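Local coordinates for HutD family protein (Pseudomonas aeruginosa, PDB 1YLL) that is of unknown function but folds as an all-beta protein of the cupin-related HutD family and is probably linked to histidine utilisation, at residues 17-20 with 25-28; 30-35 with 40-45; 72-75 with 80-83; 109-114 with 143-148; 133-138 with 192-197. All blocks are in the same frame, centred on the assembly; numbering follows the deposited sequence. Where two conformers were deposited one is given.

Contact 1: 17-20 with 25-28; sequences MPWK and STEE
The chi1 of W19 (-60°) sets CG beside the backbone N, and a small chi2 lays the indole back along S25 and T26; in T26, chi1 (-64°) leaves OG1 also beside its own backbone N, where the indole edge reaches it. The N-H of W19 NE1 points to T26 OG1 at 2.8 Å in a nearly straight bond (169° at the hydrogen), with the hydroxyl oxygen in the ring plane. The two side chains meet at about a right angle, while the backbone of S25 passes over one indole face: S25 N stands 3.4 Å above the W19 ring plane, toward the rim, and W19 CD1 lies 3.5 Å from S25 CA. Next to the indole in the chain, the short strand 17-18 pairs antiparallel with strand 24-31 as a beta hairpin. Selenomethionine M17 and T26 form a hydrogen-bonded pair, M17 N to T26 O at 2.8 Å and T26 N to M17 O at 2.9 Å. P18 and S25, the non-hydrogen-bonded pair, come to 4.0 Å between CA atoms, and P18 CA packs on S25 CB. This is the outer edge of a sheet whose next strand, 42-49, also backs W19 through V49. One directed N-H bond and one covered face probably restrict the rotation of the indole; the T26 hydroxyl takes the indole N-H while T26 N and O keep the pairing with M17.

Contact 2: 30-35 with 40-45; sequences ARDGGD and FGWRLS
D32 and W42 make the tight part of this hairpin. D32 CB rests over the five-membered ring of W42, 3.6 Å from its centroid, and D32 N lies over the same indole. D32 OD2 is gripped by two backbone N-H groups: G41 N approaches on the syn side at 2.7 Å, whereas W42 N comes at 3.1 Å from above the carboxylate plane. With chi1 at 62°, D32 CG sits between its own N and carbonyl carbon, which turns the carboxylate to the start of the returning strand. A30 and L44 form the hydrogen-bonded pair, L44 N to A30 O at 2.9 Å with a weak return bond; beyond it D32 N still bonds W42 O at 3.2 Å, but W42 N turns to the D32 carboxylate. On the other packed face the R31 guanidinium has F40 CB over one side. R31 NH2 and R43 NE stand 4.1 Å apart, and E28 makes a salt bridge with each arginine, which probably balances their charges. G33 O is buried without a hydrogen-bond partner in the model, though F40 CA lies 3.2 Å from it.

The loose side is the turn, where G34 and D35 are exposed; R31 NH1 reaches forward to G34 O at 2.9 Å and also bonds G36 O. Strand 42-49 is flanked on its far side by 108-115, with I114 touching F40, while W42 and L44 lean on L143 of strand 141-146.

Contact 3: 72-75 with 80-83; sequences GMRL and AESA
L75 and S82 carry the backbone link between strand 73-77 and the chain returning through 80-83: their CA atoms are 5.4 Å apart, and S82 N gives its hydrogen to L75 O at 2.8 Å (146° at the hydrogen). The reciprocal bond is not made by a carbonyl. Instead L75 N donates to S82 OG at 2.9 Å, so the serine side chain takes the acceptor role. Its chi1 of 68° tucks OG between the backbone N and the carbonyl carbon, on the side facing L75. The same S82 OG then donates to A83 O at 2.9 Å, and both ends of the O-H group are used. This pairing forms a beta hairpin at the rim of a four-stranded antiparallel sheet in which 73-77 lies between 80-81 and 99-103. On the outside of the hairpin the R74 chain bends at chi3 (78°) and brings NE to E81 OE1 as a salt bridge. E81 OE1 lies in the guanidinium plane, while R74 NE stands well above the carboxylate plane; the 2.5 Å separation of R74 NE and E81 OE1 is unusually short and E81 was modelled in two conformers, so the detail is doubtful. R74 CG also rests on S82 O, at 3.5 Å. L75 turns its CG to the other side, where it touches F91, F93, I65, V99 and C101, and F91 touches S82 as well.

Contact 4: 109-114 with 143-148; sequences RDFNLI and LLFAQQ
F111 and F145 are the nearest residues of two strands that share no hydrogen bond, with CA atoms 9.1 Å apart, a separation bridged by side chains rather than by backbone. Both CB atoms point toward the opposite strand, both rings extend with CG anti to the backbone N (chi1 176° in each), and the two side chains slide past each other in opposite directions. The rings form an offset stack: their centroids are 4.4 Å apart and the planes are tilted by 24°. F111 CE1 comes over the face of F145 toward its rim and lies 3.4 Å from F145 CG, the closest approach of the pair. F111 CZ reaches beyond the ring to F145 CB at 3.7 Å, while F145 CD2 sits over the face of F111, 3.8 Å above its plane. Strand 108-115 belongs to the six-stranded sheet and 141-146 to the five-stranded one; the two sheets face each other here, and the centre of the contact is about 3 Å from the centre of the chain, in an all-beta fold consistent with the N- and C-terminal cupin domains of the HutD family. Around the stack F111 also touches L44, L68 and C191, and the ring of H166 meets that of F145. D110 and N112, the residues before and after F111 in the strand, turn their side chains away from F145: N112 OD1 accepts a hydrogen bond from R63, and both residues lean on I65.

Contact 5: 133-138 with 192-197; sequences LDWHGT and AVELDS
The W135 indole and the E194 carboxylate lie with planes only 18° apart, yet they slide past each other rather than stack: E194 OE1 approaches W135 NE1 obliquely, at 3.6 Å. At the indole edge, in the ring plane, are L133 CD1 and a water; the ring stacks with that of W180 and makes a cation-pi contact with R123 of the second subunit. The in-plane water accepts from W135 NE1 at 2.7 Å and passes a weak bond to E194 OE2, also at 2.7 Å. A second water donates to E194 OE2 at 3.2 Å and takes a weak bond from T138 N. E194 OE1 has a stronger partner, R123 of the second subunit, in a salt bridge. Chi1 of -60° places E194 CG beside its backbone N, and the extended chain beyond carries the acid across to the tryptophan. Further along, one water donates both to T138 O at 2.7 Å and to D196 OD1 at 2.9 Å; S140 N binds D196 OD1 too. The touching parts, 135-138 and 192-196, run in nearly the same direction on two facing sheets with W135, E194 and waters between them, consistent with the inside of a C-terminal cupin-like barrel. Strand 178-184 adjoins 132-137, 141-146 and 120-129 flank 187-197, L142 touches both W135 and E194, and H136 and G137 pair antiparallel with a strand of the second subunit.

How the contacts relate
From the N terminus, contacts 1, 2 and 3 follow in series, each closing a short loop with four residues between its segments. Contacts 1 and 2 share strand 24-31, so three successive strands of one sheet are joined, and contact 2 meets contact 4 through the neighbouring strands 42-49 and 108-115. Contact 3 closes a hairpin on another sheet, about 22 Å between centres from contact 1. The long-range contacts 4 and 5 cross: 133-138 falls between the segments of contact 4, and 143-148 between those of contact 5. Contact 4 links the six- and five-stranded sheets; through 141-146 and 187-197 it borders contact 5, which reaches on to the sheet at the subunit interface.

Contact 1: 17-20 with 25-28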
# COMPACT_ATOMS: atom_id res chain seq x y z
N MSE D 17 -22.90 -27.29 -0.20
CA MSE D 17 -23.84 -28.21 0.37
C MSE D 17 -25.22 -28.11 -0.30
O MSE D 17 -25.94 -27.14 -0.15
CB MSE D 17 -23.96 -27.98 1.89
CG MSE D 17 -25.07 -28.80 2.54
SE MSE D 17 -24.72 -30.71 2.75
CE MSE D 17 -24.45 -31.30 0.97
N PRO D 18 -25.59 -29.14 -1.07
CA PRO D 18 -26.90 -29.14 -1.74
C PRO D 18 -28.05 -29.12 -0.73
O PRO D 18 -27.99 -29.74 0.32
CB PRO D 18 -26.88 -30.45 -2.53
CG PRO D 18 -25.42 -30.67 -2.82
CD PRO D 18 -24.72 -30.22 -1.58
N TRP D 19 -29.11 -28.38 -1.03
CA TRP D 19 -30.25 -28.37 -0.13
C TRP D 19 -31.00 -29.70 -0.27
O TRP D 19 -31.15 -30.20 -1.38
CB TRP D 19 -31.21 -27.26 -0.51
CG TRP D 19 -30.66 -25.89 -0.48
CD1 TRP D 19 -29.47 -25.49 0.06
CD2 TRP D 19 -31.31 -24.72 -0.98
NE1 TRP D 19 -29.34 -24.12 -0.08
CE2 TRP D 19 -30.45 -23.63 -0.71
CE3 TRP D 19 -32.53 -24.49 -1.63
CZ2 TRP D 19 -30.79 -22.32 -1.07
CZ3 TRP D 19 -32.86 -23.19 -1.99
CH2 TRP D 19 -31.99 -22.12 -1.70
N LYS D 20 -31.47 -30.25 0.84
CA LYS D 20 -32.18 -31.52 0.81
C LYS D 20 -33.42 -31.56 -0.10
O LYS D 20 -33.91 -32.64 -0.44
CB LYS D 20 -32.58 -31.91 2.24
CG LYS D 20 -31.37 -32.06 3.16
CD LYS D 20 -31.77 -32.20 4.61
CE LYS D 20 -30.58 -31.92 5.53
NZ LYS D 20 -29.37 -32.73 5.19
N SER D 25 -28.37 -24.78 -3.34
CA SER D 25 -27.22 -25.24 -2.57
C SER D 25 -26.62 -24.04 -1.87
O SER D 25 -26.88 -22.90 -2.25
CB SER D 25 -26.18 -25.88 -3.49
OG SER D 25 -25.76 -24.96 -4.48
N THR D 26 -25.82 -24.30 -0.85
CA THR D 26 -25.21 -23.21 -0.15
C THR D 26 -23.73 -23.40 -0.01
O THR D 26 -23.27 -24.51 0.28
CB THR D 26 -25.81 -23.06 1.25
OG1 THR D 26 -27.19 -22.72 1.11
CG2 THR D 26 -25.10 -21.92 2.00
N GLU D 27 -22.99 -22.32 -0.23
CA GLU D 27 -21.54 -22.33 -0.05
C GLU D 27 -21.20 -21.42 1.15
O GLU D 27 -21.31 -20.20 1.05
CB GLU D 27 -20.82 -21.79 -1.31
CG GLU D 27 -20.94 -22.71 -2.53
CD GLU D 27 -20.11 -22.22 -3.72
OE1 GLU D 27 -19.69 -21.04 -3.74
OE2 GLU D 27 -19.89 -23.03 -4.64
N GLU D 28 -20.81 -22.01 2.27
CA GLU D 28 -20.48 -21.21 3.46
C GLU D 28 -19.13 -20.59 3.31
O GLU D 28 -18.12 -21.28 3.07
CB GLU D 28 -20.52 -22.06 4.74
CG GLU D 28 -20.14 -21.25 6.01
CD GLU D 28 -20.48 -21.98 7.31
OE1 GLU D 28 -19.66 -21.92 8.25
OE2 GLU D 28 -21.55 -22.58 7.42

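Contact 2: 30-35 with 40-45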
# COMPACT_ATOMS: atom_id res chain seq x y z
N ALA D 30 -17.84 -18.24 5.74
CA ALA D 30 -17.24 -18.15 7.05
C ALA D 30 -18.28 -18.08 8.16
O ALA D 30 -19.44 -17.75 7.92
CB ALA D 30 -16.38 -16.88 7.10
N ARG D 31 -17.87 -18.41 9.39
CA ARG D 31 -18.74 -18.27 10.56
C ARG D 31 -17.83 -17.90 11.72
O ARG D 31 -16.62 -18.11 11.64
CB ARG D 31 -19.48 -19.56 10.89
CG ARG D 31 -18.56 -20.70 11.26
CD ARG D 31 -19.39 -21.85 11.79
NE ARG D 31 -20.35 -22.33 10.79
CZ ARG D 31 -21.41 -23.07 11.08
NH1 ARG D 31 -21.66 -23.43 12.33
NH2 ARG D 31 -22.27 -23.40 10.12
N ASP D 32 -18.38 -17.32 12.78
CA ASP D 32 -17.54 -16.97 13.90
C ASP D 32 -17.09 -18.24 14.62
O ASP D 32 -15.94 -18.33 15.06
CB ASP D 32 -18.23 -16.03 14.89
CG ASP D 32 -19.48 -16.63 15.53
OD1 ASP D 32 -19.74 -16.29 16.72
OD2 ASP D 32 -20.21 -17.39 14.88
N GLY D 33 -17.99 -19.20 14.70
CA GLY D 33 -17.69 -20.46 15.37
C GLY D 33 -18.99 -21.20 15.64
O GLY D 33 -20.04 -20.84 15.12
N GLY D 34 -18.92 -22.24 16.46
CA GLY D 34 -20.13 -23.00 16.76
C GLY D 34 -20.42 -24.06 15.71
O GLY D 34 -19.96 -23.99 14.57
N ASP D 35 -21.24 -25.04 16.08
CA ASP D 35 -21.57 -26.14 15.19
C ASP D 35 -22.98 -26.13 14.60
O ASP D 35 -23.93 -25.68 15.22
CB ASP D 35 -21.34 -27.46 15.92
CG ASP D 35 -19.93 -27.59 16.46
OD1 ASP D 35 -18.98 -27.54 15.64
OD2 ASP D 35 -19.78 -27.73 17.69
N PHE D 40 -24.06 -21.05 15.39
CA PHE D 40 -23.12 -19.96 15.15
C PHE D 40 -23.64 -18.60 15.61
O PHE D 40 -24.81 -18.44 15.90
CB PHE D 40 -22.79 -19.87 13.64
CG PHE D 40 -24.00 -19.62 12.75
CD1 PHE D 40 -24.56 -18.34 12.60
CD2 PHE D 40 -24.59 -20.69 12.08
CE1 PHE D 40 -25.70 -18.14 11.79
CE2 PHE D 40 -25.71 -20.51 11.28
CZ PHE D 40 -26.27 -19.23 11.13
N GLY D 41 -22.73 -17.63 15.70
CA GLY D 41 -23.10 -16.27 16.05
C GLY D 41 -23.40 -15.49 14.78
O GLY D 41 -24.31 -14.67 14.73
N TRP D 42 -22.61 -15.72 13.75
CA TRP D 42 -22.87 -15.11 12.45
C TRP D 42 -22.31 -16.06 11.41
O TRP D 42 -21.40 -16.87 11.68
CB TRP D 42 -22.27 -13.69 12.30
CG TRP D 42 -20.80 -13.58 12.55
CD1 TRP D 42 -20.19 -13.06 13.66
CD2 TRP D 42 -19.75 -13.96 11.66
NE1 TRP D 42 -18.84 -13.09 13.52
CE2 TRP D 42 -18.53 -13.65 12.30
CE3 TRP D 42 -19.71 -14.54 10.38
CZ2 TRP D 42 -17.27 -13.90 11.72
CZ3 TRP D 42 -18.46 -14.78 9.79
CH2 TRP D 42 -17.26 -14.47 10.46
N ARG D 43 -22.91 -16.01 10.23
CA ARG D 43 -22.50 -16.86 9.13
C ARG D 43 -22.68 -16.09 7.83
O ARG D 43 -23.71 -15.41 7.64
CB ARG D 43 -23.37 -18.10 9.08
CG ARG D 43 -23.08 -19.04 7.96
CD ARG D 43 -23.84 -20.33 8.21
NE ARG D 43 -23.91 -21.21 7.05
CZ ARG D 43 -24.84 -21.12 6.09
NH1 ARG D 43 -24.82 -21.99 5.09
NH2 ARG D 43 -25.76 -20.18 6.11
N LEU D 44 -21.70 -16.20 6.95
CA LEU D 44 -21.75 -15.53 5.65
C LEU D 44 -21.74 -16.63 4.60
O LEU D 44 -20.96 -17.60 4.71
CB LEU D 44 -20.49 -14.66 5.47
CG LEU D 44 -20.43 -13.19 5.05
CD1 LEU D 44 -19.42 -13.05 3.89
CD2 LEU D 44 -21.80 -12.60 4.73
N SER D 45 -22.56 -16.51 3.58
CA SER D 45 -22.59 -17.58 2.58
C SER D 45 -23.12 -17.08 1.24
O SER D 45 -23.69 -15.99 1.15
CB SER D 45 -23.52 -18.70 3.06
OG SER D 45 -24.85 -18.19 3.27

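Contact 3: 72-75 with 80-83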
# COMPACT_ATOMS: atom_id res chain seq x y z
N GLY D 72 -33.21 -12.13 -10.62
CA GLY D 72 -33.72 -11.59 -9.38
C GLY D 72 -34.78 -12.48 -8.77
O GLY D 72 -35.09 -13.57 -9.28
N MSE D 73 -35.36 -12.00 -7.68
CA MSE D 73 -36.35 -12.76 -6.93
C MSE D 73 -37.31 -11.84 -6.20
O MSE D 73 -37.12 -10.64 -6.09
CB MSE D 73 -35.64 -13.64 -5.88
CG MSE D 73 -34.88 -12.83 -4.86
SE MSE D 73 -33.97 -13.91 -3.48
CE MSE D 73 -33.14 -12.46 -2.52
N ARG D 74 -38.39 -12.43 -5.72
CA ARG D 74 -39.37 -11.69 -4.94
C ARG D 74 -39.58 -12.54 -3.71
O ARG D 74 -39.87 -13.73 -3.83
CB ARG D 74 -40.70 -11.55 -5.70
CG ARG D 74 -41.82 -10.97 -4.82
CD ARG D 74 -43.18 -10.89 -5.54
NE ARG D 74 -43.89 -12.17 -5.61
CZ ARG D 74 -44.19 -12.81 -6.75
NH1 ARG D 74 -43.83 -12.29 -7.92
NH2 ARG D 74 -44.85 -13.96 -6.73
N LEU D 75 -39.42 -11.96 -2.52
CA LEU D 75 -39.63 -12.72 -1.29
C LEU D 75 -40.98 -12.39 -0.68
O LEU D 75 -41.32 -11.21 -0.50
CB LEU D 75 -38.53 -12.40 -0.25
CG LEU D 75 -37.13 -12.91 -0.64
CD1 LEU D 75 -36.13 -12.49 0.42
CD2 LEU D 75 -37.16 -14.44 -0.82
N ALA D 80 -46.37 -10.86 3.04
CA ALA D 80 -46.13 -9.62 2.32
C ALA D 80 -45.09 -9.85 1.23
O ALA D 80 -43.98 -10.25 1.52
CB ALA D 80 -45.63 -8.56 3.27
N GLU D 81 -45.48 -9.60 -0.01
CA GLU D 81 -44.58 -9.77 -1.14
C GLU D 81 -43.67 -8.55 -1.23
O GLU D 81 -44.14 -7.41 -1.13
CB GLU D 81 -45.39 -9.90 -2.44
CG GLU D 81 -46.36 -11.06 -2.48
CD GLU D 81 -45.70 -12.38 -2.82
OE1 GLU D 81 -44.51 -12.39 -3.18
OE2 GLU D 81 -46.39 -13.43 -2.73
N SER D 82 -42.38 -8.78 -1.40
CA SER D 82 -41.44 -7.68 -1.51
C SER D 82 -41.45 -7.10 -2.91
O SER D 82 -42.08 -7.64 -3.81
CB SER D 82 -40.02 -8.18 -1.25
OG SER D 82 -39.61 -9.05 -2.31
N ALA D 83 -40.75 -5.99 -3.08
CA ALA D 83 -40.61 -5.43 -4.41
C ALA D 83 -39.62 -6.38 -5.09
O ALA D 83 -38.96 -7.18 -4.42
CB ALA D 83 -40.02 -4.02 -4.33
O HOH W 1 -42.64 -14.75 -3.51

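Contact 4: 109-114 with 143-148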
# COMPACT_ATOMS: atom_id res chain seq x y z
N ARG D 109 -28.03 -16.53 -7.80
CA ARG D 109 -27.05 -16.80 -6.76
C ARG D 109 -27.22 -15.61 -5.85
O ARG D 109 -27.44 -14.48 -6.31
CB ARG D 109 -25.62 -16.82 -7.28
CG ARG D 109 -25.36 -17.93 -8.31
CD ARG D 109 -23.86 -18.18 -8.47
NE ARG D 109 -23.36 -19.05 -7.39
CZ ARG D 109 -22.08 -19.18 -7.07
NH1 ARG D 109 -21.17 -18.49 -7.73
NH2 ARG D 109 -21.71 -19.99 -6.08
N ASP D 110 -27.15 -15.85 -4.55
CA ASP D 110 -27.30 -14.76 -3.61
C ASP D 110 -26.17 -14.77 -2.59
O ASP D 110 -25.37 -15.71 -2.55
CB ASP D 110 -28.67 -14.80 -2.90
CG ASP D 110 -28.91 -16.08 -2.14
OD1 ASP D 110 -27.96 -16.69 -1.57
OD2 ASP D 110 -30.10 -16.48 -2.10
N PHE D 111 -26.10 -13.68 -1.84
CA PHE D 111 -25.09 -13.48 -0.82
C PHE D 111 -25.91 -13.29 0.47
O PHE D 111 -26.83 -12.45 0.50
CB PHE D 111 -24.32 -12.22 -1.21
CG PHE D 111 -23.31 -11.79 -0.21
CD1 PHE D 111 -22.16 -12.57 0.03
CD2 PHE D 111 -23.46 -10.60 0.48
CE1 PHE D 111 -21.20 -12.15 0.94
CE2 PHE D 111 -22.49 -10.18 1.39
CZ PHE D 111 -21.37 -10.96 1.62
N ASN D 112 -25.57 -14.05 1.51
CA ASN D 112 -26.38 -14.04 2.73
C ASN D 112 -25.59 -13.77 3.97
O ASN D 112 -24.57 -14.40 4.16
CB ASN D 112 -26.98 -15.44 2.95
CG ASN D 112 -28.24 -15.69 2.15
OD1 ASN D 112 -29.28 -15.12 2.43
ND2 ASN D 112 -28.15 -16.57 1.16
N LEU D 113 -26.09 -12.87 4.84
CA LEU D 113 -25.47 -12.67 6.15
C LEU D 113 -26.56 -13.15 7.11
O LEU D 113 -27.69 -12.75 6.96
CB LEU D 113 -25.27 -11.18 6.46
CG LEU D 113 -24.30 -10.66 7.54
CD1 LEU D 113 -24.88 -9.48 8.26
CD2 LEU D 113 -23.82 -11.72 8.49
N ILE D 114 -26.23 -14.04 8.04
CA ILE D 114 -27.22 -14.47 9.04
C ILE D 114 -26.50 -14.25 10.37
O ILE D 114 -25.39 -14.73 10.53
CB ILE D 114 -27.56 -15.96 8.85
CG1 ILE D 114 -28.11 -16.16 7.43
CG2 ILE D 114 -28.58 -16.45 9.94
CD1 ILE D 114 -28.48 -17.59 7.11
N LEU D 143 -15.83 -8.42 7.14
CA LEU D 143 -15.87 -9.41 6.09
C LEU D 143 -16.03 -8.54 4.83
O LEU D 143 -16.97 -7.74 4.74
CB LEU D 143 -17.08 -10.34 6.25
CG LEU D 143 -17.10 -11.08 7.59
CD1 LEU D 143 -18.45 -11.75 7.83
CD2 LEU D 143 -15.96 -12.09 7.56
N LEU D 144 -15.11 -8.64 3.88
CA LEU D 144 -15.20 -7.80 2.68
C LEU D 144 -15.28 -8.74 1.48
O LEU D 144 -14.30 -9.36 1.10
CB LEU D 144 -13.96 -6.88 2.59
CG LEU D 144 -13.97 -5.75 1.57
CD1 LEU D 144 -13.99 -6.32 0.19
CD2 LEU D 144 -15.18 -4.82 1.78
N PHE D 145 -16.49 -8.87 0.93
CA PHE D 145 -16.75 -9.79 -0.17
C PHE D 145 -16.65 -9.08 -1.51
O PHE D 145 -17.25 -8.04 -1.68
CB PHE D 145 -18.17 -10.33 -0.02
CG PHE D 145 -18.62 -11.22 -1.15
CD1 PHE D 145 -18.21 -12.54 -1.21
CD2 PHE D 145 -19.47 -10.71 -2.15
CE1 PHE D 145 -18.65 -13.37 -2.25
CE2 PHE D 145 -19.92 -11.54 -3.20
CZ PHE D 145 -19.52 -12.85 -3.25
N ALA D 146 -15.88 -9.63 -2.45
CA ALA D 146 -15.76 -9.00 -3.77
C ALA D 146 -16.68 -9.71 -4.75
O ALA D 146 -16.54 -10.91 -4.94
CB ALA D 146 -14.31 -9.11 -4.28
N GLN D 147 -17.63 -9.00 -5.35
CA GLN D 147 -18.49 -9.67 -6.33
C GLN D 147 -17.72 -9.74 -7.65
O GLN D 147 -17.75 -10.75 -8.37
CB GLN D 147 -19.79 -8.91 -6.55
CG GLN D 147 -20.63 -9.64 -7.56
CD GLN D 147 -21.84 -8.89 -7.97
OE1 GLN D 147 -21.93 -7.67 -7.80
NE2 GLN D 147 -22.80 -9.61 -8.54
N GLN D 148 -17.02 -8.67 -7.96
CA GLN D 148 -16.23 -8.61 -9.18
C GLN D 148 -14.73 -8.65 -8.87
O GLN D 148 -14.30 -8.34 -7.76
CB GLN D 148 -16.64 -7.37 -9.97
CG GLN D 148 -18.11 -7.48 -10.39
CD GLN D 148 -18.75 -6.18 -10.76
OE1 GLN D 148 -19.60 -6.13 -11.66
NE2 GLN D 148 -18.39 -5.11 -10.07

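Contact 5: 133-138 with 192-197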
# COMPACT_ATOMS: atom_id res chain seq x y z
N LEU D 133 -11.34 3.91 -2.73
CA LEU D 133 -12.30 4.35 -1.72
C LEU D 133 -11.73 3.93 -0.38
O LEU D 133 -10.95 2.99 -0.33
CB LEU D 133 -13.70 3.73 -1.96
CG LEU D 133 -14.09 2.28 -1.66
CD1 LEU D 133 -14.07 1.99 -0.16
CD2 LEU D 133 -15.53 2.05 -2.21
N ASP D 134 -12.09 4.63 0.69
CA ASP D 134 -11.59 4.29 2.01
C ASP D 134 -12.58 4.70 3.08
O ASP D 134 -13.49 5.51 2.83
CB ASP D 134 -10.25 5.00 2.29
CG ASP D 134 -10.41 6.49 2.59
OD1 ASP D 134 -10.97 7.24 1.76
OD2 ASP D 134 -9.96 6.93 3.68
N TRP D 135 -12.44 4.12 4.27
CA TRP D 135 -13.27 4.52 5.39
C TRP D 135 -12.48 4.19 6.65
O TRP D 135 -11.47 3.48 6.59
CB TRP D 135 -14.62 3.76 5.40
CG TRP D 135 -14.57 2.32 5.81
CD1 TRP D 135 -14.71 1.84 7.08
CD2 TRP D 135 -14.38 1.18 4.97
NE1 TRP D 135 -14.63 0.46 7.08
CE2 TRP D 135 -14.43 0.03 5.79
CE3 TRP D 135 -14.18 1.02 3.59
CZ2 TRP D 135 -14.28 -1.27 5.29
CZ3 TRP D 135 -14.03 -0.29 3.08
CH2 TRP D 135 -14.09 -1.41 3.94
N HIS D 136 -12.92 4.76 7.77
CA HIS D 136 -12.31 4.45 9.07
C HIS D 136 -13.40 3.79 9.89
O HIS D 136 -14.54 4.25 9.88
CB HIS D 136 -11.86 5.71 9.81
CG HIS D 136 -10.68 6.39 9.19
ND1 HIS D 136 -9.41 6.38 9.74
CD2 HIS D 136 -10.59 7.13 8.06
CE1 HIS D 136 -8.59 7.08 8.98
NE2 HIS D 136 -9.28 7.54 7.95
N GLY D 137 -13.08 2.73 10.61
CA GLY D 137 -14.11 2.10 11.42
C GLY D 137 -13.53 1.38 12.61
O GLY D 137 -12.39 0.96 12.55
N THR D 138 -14.30 1.21 13.67
CA THR D 138 -13.78 0.51 14.84
C THR D 138 -14.26 -0.93 14.95
O THR D 138 -13.90 -1.63 15.89
CB THR D 138 -14.17 1.25 16.14
OG1 THR D 138 -13.70 0.52 17.28
CG2 THR D 138 -15.65 1.39 16.22
N ALA D 192 -19.26 -4.78 2.09
CA ALA D 192 -18.54 -4.62 3.35
C ALA D 192 -19.51 -5.00 4.47
O ALA D 192 -20.53 -4.33 4.63
CB ALA D 192 -18.10 -3.18 3.50
N VAL D 193 -19.15 -6.03 5.23
CA VAL D 193 -19.98 -6.49 6.35
C VAL D 193 -19.16 -6.29 7.64
O VAL D 193 -18.06 -6.82 7.74
CB VAL D 193 -20.33 -7.97 6.19
CG1 VAL D 193 -21.12 -8.46 7.42
CG2 VAL D 193 -21.22 -8.15 4.96
N GLU D 194 -19.68 -5.52 8.60
CA GLU D 194 -18.94 -5.28 9.84
C GLU D 194 -19.79 -5.76 10.99
O GLU D 194 -21.00 -5.55 11.00
CB GLU D 194 -18.57 -3.78 9.96
CG GLU D 194 -17.70 -3.38 8.75
CD GLU D 194 -17.60 -1.88 8.48
OE1 GLU D 194 -17.71 -1.47 7.27
OE2 GLU D 194 -17.38 -1.14 9.46
N LEU D 195 -19.14 -6.44 11.93
CA LEU D 195 -19.81 -7.00 13.09
C LEU D 195 -19.04 -6.63 14.35
O LEU D 195 -17.82 -6.47 14.32
CB LEU D 195 -19.85 -8.53 12.96
CG LEU D 195 -20.73 -9.07 11.81
CD1 LEU D 195 -20.09 -10.28 11.14
CD2 LEU D 195 -22.07 -9.46 12.38
N ASP D 196 -19.78 -6.47 15.44
CA ASP D 196 -19.19 -6.21 16.75
C ASP D 196 -19.94 -7.10 17.71
O ASP D 196 -21.12 -7.35 17.54
CB ASP D 196 -19.33 -4.76 17.15
CG ASP D 196 -18.17 -3.93 16.65
OD1 ASP D 196 -17.02 -4.30 16.96
OD2 ASP D 196 -18.43 -2.92 15.97
N SER D 197 -19.22 -7.57 18.72
CA SER D 197 -19.77 -8.49 19.70
C SER D 197 -20.27 -7.84 20.97
O SER D 197 -19.70 -6.87 21.45
CB SER D 197 -18.72 -9.52 20.09
OG SER D 197 -18.24 -10.20 18.94
O HOH W 2 -14.65 -0.87 9.48
O HOH W 3 -17.03 0.44 12.26
O HOH W 4 -16.02 -1.70 17.58